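Long-range contact in RE55538p (Drosophila melanogaster, PDB 4IX7), which binds the palindromic DNA sequence CCAATTGG through its BEN domain and represses genes of neural development, also acting as a corepressor for Suppressor of Hairless: residues N23-L35 against I76-E90. Numbering follows the deposited sequence.
Sequences NWSVCSLATRKLL and IIFAVTHKCNASEKE. With nucleotides of chain B; nucleotides of chain A.
Lys83 lies across one face of the Trp24 indole, its CD over the six-membered ring, 3.6 Å from the centroid, in a CH-pi contact. Bends at chi3 and chi4 fold the lysine chain over the ring, bringing CE 3.5 Å from Trp24 NE1. With an alanine at Trp24, the aliphatic part of Lys83 would probably lose the surface it lies on, and a gap would be likely to open beside Val80, whose CG2 sits at the indole edge. Deeper in, Cys27 SG, anti to its backbone N (chi1 171°), reaches Ala86 CB at 3.6 Å and Val80 CG1 at 3.8 Å. Val80 CG2 packs on Leu34 CD1 at 3.7 Å, and Leu35 CD2 meets Ile76 CD1 at 3.6 Å. Cys27, Leu34 and Leu35 thus pack helix 27-38 of the mainly helical BEN domain against helix 70-84, with Trp24 on the turn leading in; segments 27-35 and 76-84 run roughly antiparallel at 148°, axes 10.1 Å apart. Thr31 touches Val80 and also Ile95 of helix 88-112, and turns its hydroxyl back to Cys27 O. Phe19 also meets the Trp24 ring, its plane inclined to the indole. Ser28 OG donates to OP2 of DC4 of chain B, as does NE in one conformer of Arg32, whose NH1 forms a salt bridge with Asp101 that probably helps to position the guanidinium. After Ala86, Ser87 OG caps helix 88-112 by accepting from Glu90 N.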
loop_
_atom_site.group_PDB
_atom_site.type_symbol
_atom_site.label_atom_id
_atom_site.label_comp_id
_atom_site.label_asym_id
_atom_site.label_seq_id
_atom_site.Cartn_x
_atom_site.Cartn_y
_atom_site.Cartn_z
ATOM N N ASN C 23 7.040 -15.292 13.766
ATOM C CA ASN C 23 8.227 -14.502 13.475
ATOM C C ASN C 23 7.835 -13.035 13.410
ATOM O O ASN C 23 7.308 -12.559 12.398
ATOM C CB ASN C 23 8.891 -14.952 12.172
ATOM C CG ASN C 23 10.178 -14.195 11.878
ATOM O OD1 ASN C 23 10.641 -13.390 12.692
ATOM N ND2 ASN C 23 10.764 -14.451 10.708
ATOM N N TRP C 24 8.097 -12.318 14.494
ATOM C CA TRP C 24 7.703 -10.923 14.593
ATOM C C TRP C 24 8.630 -9.993 13.802
ATOM O O TRP C 24 8.497 -8.778 13.872
ATOM C CB TRP C 24 7.612 -10.500 16.062
ATOM C CG TRP C 24 6.656 -11.348 16.870
ATOM C CD1 TRP C 24 6.975 -12.379 17.713
ATOM C CD2 TRP C 24 5.224 -11.239 16.900
ATOM N NE1 TRP C 24 5.835 -12.911 18.267
ATOM C CE2 TRP C 24 4.748 -12.232 17.782
ATOM C CE3 TRP C 24 4.302 -10.399 16.266
ATOM C CZ2 TRP C 24 3.391 -12.402 18.050
ATOM C CZ3 TRP C 24 2.960 -10.573 16.527
ATOM C CH2 TRP C 24 2.514 -11.562 17.416
ATOM N N SER C 25 9.570 -10.557 13.049
ATOM C CA SER C 25 10.465 -9.739 12.232
ATOM C C SER C 25 9.877 -9.463 10.850
ATOM O O SER C 25 10.348 -8.578 10.137
ATOM C CB SER C 25 11.841 -10.396 12.090
ATOM O OG SER C 25 11.785 -11.533 11.246
ATOM N N VAL C 26 8.851 -10.230 10.476
ATOM C CA VAL C 26 8.170 -10.036 9.192
ATOM C C VAL C 26 6.695 -9.721 9.427
ATOM O O VAL C 26 5.886 -10.628 9.651
ATOM C CB VAL C 26 8.297 -11.257 8.264
ATOM C CG1 VAL C 26 7.651 -10.957 6.900
ATOM C CG2 VAL C 26 9.764 -11.650 8.092
ATOM N N CYS C 27 6.374 -8.430 9.372
ATOM C CA CYS C 27 5.054 -7.904 9.738
ATOM C C CYS C 27 3.920 -8.644 9.064
ATOM O O CYS C 27 2.963 -9.066 9.716
ATOM C CB CYS C 27 4.973 -6.408 9.399
ATOM S SG CYS C 27 3.315 -5.655 9.560
ATOM N N SER C 28 4.034 -8.810 7.752
ATOM C CA SER C 28 2.949 -9.391 6.984
ATOM C C SER C 28 2.669 -10.842 7.362
ATOM O O SER C 28 1.513 -11.252 7.471
ATOM C CB SER C 28 3.226 -9.261 5.491
ATOM O OG SER C 28 2.070 -9.621 4.765
ATOM N N LEU C 29 3.724 -11.614 7.579
ATOM C CA LEU C 29 3.544 -13.016 7.916
ATOM C C LEU C 29 2.969 -13.150 9.326
ATOM O O LEU C 29 2.140 -14.019 9.574
ATOM C CB LEU C 29 4.861 -13.771 7.784
ATOM C CG LEU C 29 5.411 -13.859 6.359
ATOM C CD1 LEU C 29 6.745 -14.600 6.377
ATOM C CD2 LEU C 29 4.418 -14.557 5.446
ATOM N N ALA C 30 3.398 -12.283 10.237
ATOM C CA ALA C 30 2.866 -12.307 11.599
ATOM C C ALA C 30 1.363 -12.027 11.577
ATOM O O ALA C 30 0.573 -12.706 12.244
ATOM C CB ALA C 30 3.591 -11.293 12.474
ATOM N N THR C 31 0.984 -11.035 10.778
ATOM C CA THR C 31 -0.409 -10.632 10.635
ATOM C C THR C 31 -1.238 -11.775 10.050
ATOM O O THR C 31 -2.314 -12.103 10.556
ATOM C CB THR C 31 -0.503 -9.375 9.761
ATOM O OG1 THR C 31 0.255 -8.336 10.386
ATOM C CG2 THR C 31 -1.945 -8.900 9.628
ATOM N N ARG C 32 -0.729 -12.408 8.999
ATOM C CA ARG C 32 -1.437 -13.522 8.376
ATOM C C ARG C 32 -1.673 -14.653 9.367
ATOM O O ARG C 32 -2.760 -15.228 9.419
ATOM C CB ARG C 32 -0.672 -14.046 7.154
ATOM C CG ARG C 32 -0.660 -13.088 5.977
ATOM C CD ARG C 32 0.239 -13.593 4.850
ATOM N NE ARG C 32 0.153 -12.703 3.699
ATOM C CZ ARG C 32 -0.709 -12.858 2.700
ATOM N NH1 ARG C 32 -0.730 -11.984 1.701
ATOM N NH2 ARG C 32 -1.547 -13.887 2.692
ATOM N N LYS C 33 -0.653 -14.974 10.162
ATOM C CA LYS C 33 -0.795 -16.075 11.110
ATOM C C LYS C 33 -1.861 -15.773 12.151
ATOM O O LYS C 33 -2.685 -16.632 12.472
ATOM C CB LYS C 33 0.532 -16.410 11.792
ATOM C CG LYS C 33 0.452 -17.613 12.730
ATOM C CD LYS C 33 -0.063 -18.857 12.004
ATOM C CE LYS C 33 0.225 -20.126 12.803
ATOM N NZ LYS C 33 -0.261 -21.367 12.128
ATOM N N LEU C 34 -1.851 -14.552 12.677
ATOM C CA LEU C 34 -2.869 -14.180 13.655
ATOM C C LEU C 34 -4.249 -14.261 13.014
ATOM O O LEU C 34 -5.187 -14.771 13.623
ATOM C CB LEU C 34 -2.606 -12.776 14.213
ATOM C CG LEU C 34 -1.360 -12.635 15.096
ATOM C CD1 LEU C 34 -1.056 -11.170 15.372
ATOM C CD2 LEU C 34 -1.573 -13.386 16.404
ATOM N N LEU C 35 -4.380 -13.756 11.790
ATOM C CA LEU C 35 -5.676 -13.777 11.111
ATOM C C LEU C 35 -6.268 -15.170 10.953
ATOM O O LEU C 35 -7.452 -15.365 11.214
ATOM C CB LEU C 35 -5.585 -13.111 9.740
ATOM C CG LEU C 35 -5.496 -11.585 9.728
ATOM C CD1 LEU C 35 -5.138 -11.135 8.322
ATOM C CD2 LEU C 35 -6.789 -10.903 10.201
ATOM N N ILE C 76 -5.238 -7.295 16.810
ATOM C CA ILE C 76 -4.192 -7.753 15.906
ATOM C C ILE C 76 -3.234 -6.612 15.610
ATOM O O ILE C 76 -2.017 -6.792 15.640
ATOM C CB ILE C 76 -4.777 -8.321 14.599
ATOM C CG1 ILE C 76 -5.508 -9.635 14.904
ATOM C CG2 ILE C 76 -3.677 -8.529 13.544
ATOM C CD1 ILE C 76 -6.321 -10.152 13.740
ATOM N N ILE C 77 -3.779 -5.428 15.352
ATOM C CA ILE C 77 -2.948 -4.254 15.091
ATOM C C ILE C 77 -2.107 -3.925 16.321
ATOM O O ILE C 77 -0.914 -3.657 16.207
ATOM C CB ILE C 77 -3.800 -3.046 14.672
ATOM C CG1 ILE C 77 -4.452 -3.311 13.314
ATOM C CG2 ILE C 77 -2.953 -1.792 14.615
ATOM C CD1 ILE C 77 -5.533 -2.280 12.943
ATOM N N PHE C 78 -2.722 -3.978 17.498
ATOM C CA PHE C 78 -1.988 -3.745 18.737
ATOM C C PHE C 78 -0.792 -4.686 18.860
ATOM O O PHE C 78 0.335 -4.245 19.106
ATOM C CB PHE C 78 -2.906 -3.900 19.954
ATOM C CG PHE C 78 -2.216 -3.654 21.265
ATOM C CD1 PHE C 78 -2.220 -2.392 21.836
ATOM C CD2 PHE C 78 -1.573 -4.687 21.933
ATOM C CE1 PHE C 78 -1.588 -2.160 23.047
ATOM C CE2 PHE C 78 -0.934 -4.462 23.143
ATOM C CZ PHE C 78 -0.946 -3.196 23.701
ATOM N N ALA C 79 -1.036 -5.980 18.684
ATOM C CA ALA C 79 0.017 -6.968 18.872
ATOM C C ALA C 79 1.151 -6.802 17.857
ATOM O O ALA C 79 2.331 -6.816 18.221
ATOM C CB ALA C 79 -0.553 -8.363 18.791
ATOM N N VAL C 80 0.802 -6.657 16.582
ATOM C CA VAL C 80 1.830 -6.615 15.542
ATOM C C VAL C 80 2.654 -5.325 15.622
ATOM O O VAL C 80 3.879 -5.360 15.536
ATOM C CB VAL C 80 1.238 -6.820 14.120
ATOM C CG1 VAL C 80 2.326 -6.673 13.054
ATOM C CG2 VAL C 80 0.599 -8.189 14.012
ATOM N N THR C 81 1.994 -4.191 15.818
ATOM C CA THR C 81 2.729 -2.927 15.933
ATOM C C THR C 81 3.652 -2.879 17.150
ATOM O O THR C 81 4.700 -2.235 17.096
ATOM C CB THR C 81 1.803 -1.693 15.926
ATOM O OG1 THR C 81 0.915 -1.740 17.048
ATOM C CG2 THR C 81 0.997 -1.641 14.632
ATOM N N HIS C 82 3.278 -3.555 18.235
ATOM C CA HIS C 82 4.102 -3.575 19.445
ATOM C C HIS C 82 5.244 -4.589 19.381
ATOM O O HIS C 82 6.231 -4.457 20.103
ATOM C CB HIS C 82 3.253 -3.835 20.691
ATOM C CG HIS C 82 2.462 -2.647 21.143
ATOM N ND1 HIS C 82 1.360 -2.181 20.459
ATOM C CD2 HIS C 82 2.621 -1.826 22.207
ATOM C CE1 HIS C 82 0.871 -1.123 21.084
ATOM N NE2 HIS C 82 1.617 -0.888 22.149
ATOM N N LYS C 83 5.118 -5.596 18.526
ATOM C CA LYS C 83 6.118 -6.660 18.473
ATOM C C LYS C 83 6.974 -6.643 17.208
ATOM O O LYS C 83 8.081 -7.192 17.188
ATOM C CB LYS C 83 5.462 -8.036 18.645
ATOM C CG LYS C 83 4.838 -8.250 20.013
ATOM C CD LYS C 83 4.444 -9.701 20.232
ATOM C CE LYS C 83 5.584 -10.500 20.838
ATOM N NZ LYS C 83 5.805 -10.153 22.271
ATOM N N CYS C 84 6.460 -6.021 16.151
ATOM C CA CYS C 84 7.183 -5.943 14.889
ATOM C C CYS C 84 7.701 -4.534 14.643
ATOM O O CYS C 84 8.566 -4.328 13.792
ATOM C CB CYS C 84 6.277 -6.369 13.730
ATOM S SG CYS C 84 7.147 -6.688 12.184
ATOM N N ASN C 85 7.163 -3.575 15.393
ATOM C CA ASN C 85 7.482 -2.163 15.213
ATOM C C ASN C 85 7.126 -1.681 13.804
ATOM O O ASN C 85 7.878 -0.948 13.164
ATOM C CB ASN C 85 8.943 -1.875 15.566
ATOM C CG ASN C 85 9.268 -2.214 17.012
ATOM O OD1 ASN C 85 8.389 -2.193 17.879
ATOM N ND2 ASN C 85 10.530 -2.534 17.278
ATOM N N ALA C 86 5.964 -2.124 13.335
ATOM C CA ALA C 86 5.412 -1.717 12.051
ATOM C C ALA C 86 4.383 -0.639 12.321
ATOM O O ALA C 86 3.924 -0.492 13.451
ATOM C CB ALA C 86 4.754 -2.904 11.373
ATOM N N SER C 87 4.011 0.123 11.298
ATOM C CA SER C 87 2.961 1.119 11.481
ATOM C C SER C 87 1.605 0.436 11.431
ATOM O O SER C 87 1.473 -0.677 10.909
ATOM C CB SER C 87 3.031 2.200 10.407
ATOM O OG SER C 87 2.631 1.683 9.149
ATOM N N GLU C 88 0.596 1.099 11.979
ATOM C CA GLU C 88 -0.758 0.571 11.892
ATOM C C GLU C 88 -1.167 0.393 10.425
ATOM O O GLU C 88 -1.797 -0.604 10.062
ATOM C CB GLU C 88 -1.756 1.464 12.621
ATOM C CG GLU C 88 -3.191 1.097 12.294
ATOM C CD GLU C 88 -4.196 1.582 13.319
ATOM O OE1 GLU C 88 -3.779 2.075 14.396
ATOM O OE2 GLU C 88 -5.414 1.456 13.041
ATOM N N LYS C 89 -0.798 1.347 9.574
ATOM C CA LYS C 89 -1.141 1.243 8.157
ATOM C C LYS C 89 -0.550 -0.024 7.510
ATOM O O LYS C 89 -1.209 -0.697 6.712
ATOM C CB LYS C 89 -0.688 2.490 7.397
ATOM C CG LYS C 89 -1.043 2.449 5.926
ATOM C CD LYS C 89 -0.553 3.685 5.185
ATOM C CE LYS C 89 -0.837 3.550 3.691
ATOM N NZ LYS C 89 -0.537 4.801 2.935
ATOM N N GLU C 90 0.690 -0.344 7.865
ATOM C CA GLU C 90 1.376 -1.522 7.352
ATOM C C GLU C 90 0.634 -2.797 7.758
ATOM O O GLU C 90 0.486 -3.716 6.958
ATOM C CB GLU C 90 2.806 -1.553 7.896
ATOM C CG GLU C 90 3.737 -2.521 7.215
ATOM C CD GLU C 90 5.166 -2.342 7.694
ATOM O OE1 GLU C 90 5.483 -1.229 8.176
ATOM O OE2 GLU C 90 5.958 -3.306 7.604
ATOM P P DC B 4 4.195 -11.887 2.587
ATOM O OP1 DC B 4 5.448 -11.602 3.326
ATOM O OP2 DC B 4 2.877 -11.636 3.215
ATOM O "O5'" DC B 4 4.181 -11.072 1.225
ATOM C "C5'" DC B 4 5.297 -11.209 0.357
ATOM C "C4'" DC B 4 4.971 -10.528 -0.953
ATOM O "O4'" DC B 4 3.851 -11.191 -1.574
ATOM C "C3'" DC B 4 4.509 -9.080 -0.811
ATOM O "O3'" DC B 4 5.621 -8.294 -1.204
ATOM C "C2'" DC B 4 3.318 -8.941 -1.763
ATOM C "C1'" DC B 4 3.299 -10.271 -2.492
ATOM N N1 DC B 4 1.941 -10.785 -2.811
ATOM C C2 DC B 4 1.553 -10.921 -4.147
ATOM O O2 DC B 4 2.358 -10.605 -5.026
ATOM N N3 DC B 4 0.316 -11.386 -4.431
ATOM C C4 DC B 4 -0.526 -11.713 -3.439
ATOM N N4 DC B 4 -1.746 -12.174 -3.764
ATOM C C5 DC B 4 -0.153 -11.561 -2.066
ATOM C C6 DC B 4 1.076 -11.100 -1.800
ATOM P P DT B 3 0.696 -17.537 3.417
ATOM O OP1 DT B 3 1.490 -17.820 4.635
ATOM O OP2 DT B 3 -0.696 -17.073 3.486
ATOM O "O5'" DT B 3 1.500 -16.443 2.560
ATOM C "C5'" DT B 3 2.876 -16.647 2.385
ATOM C "C4'" DT B 3 3.403 -15.562 1.474
ATOM O "O4'" DT B 3 2.846 -15.763 0.153
ATOM C "C3'" DT B 3 3.023 -14.142 1.881
ATOM O "O3'" DT B 3 4.238 -13.412 2.103
ATOM C "C2'" DT B 3 2.196 -13.626 0.706
ATOM C "C1'" DT B 3 2.679 -14.487 -0.443
ATOM N N1 DT B 3 1.722 -14.662 -1.559
ATOM C C2 DT B 3 2.174 -14.467 -2.854
ATOM O O2 DT B 3 3.320 -14.126 -3.121
ATOM N N3 DT B 3 1.224 -14.670 -3.822
ATOM C C4 DT B 3 -0.081 -15.077 -3.633
ATOM O O4 DT B 3 -0.850 -15.237 -4.577
ATOM C C5 DT B 3 -0.479 -15.277 -2.263
ATOM C C7 DT B 3 -1.878 -15.707 -1.937
ATOM C C6 DT B 3 0.431 -15.081 -1.304
ATOM P P DC A 5 -2.114 7.435 4.448
ATOM O OP1 DC A 5 -1.961 7.273 5.913
ATOM O OP2 DC A 5 -1.050 6.996 3.534
ATOM O "O5'" DC A 5 -3.450 6.691 3.972
ATOM C "C5'" DC A 5 -4.667 7.032 4.578
ATOM C "C4'" DC A 5 -5.783 6.346 3.820
ATOM O "O4'" DC A 5 -5.901 6.928 2.503
ATOM C "C3'" DC A 5 -5.540 4.871 3.551
ATOM O "O3'" DC A 5 -6.232 4.197 4.567
ATOM C "C2'" DC A 5 -6.176 4.622 2.183
ATOM C "C1'" DC A 5 -6.660 5.995 1.754
ATOM N N1 DC A 5 -6.430 6.307 0.344
ATOM C C2 DC A 5 -7.504 6.318 -0.547
ATOM O O2 DC A 5 -8.631 6.014 -0.121
ATOM N N3 DC A 5 -7.272 6.642 -1.841
ATOM C C4 DC A 5 -6.035 6.941 -2.251
ATOM N N4 DC A 5 -5.868 7.251 -3.540
ATOM C C5 DC A 5 -4.929 6.934 -1.348
ATOM C C6 DC A 5 -5.169 6.621 -0.073
#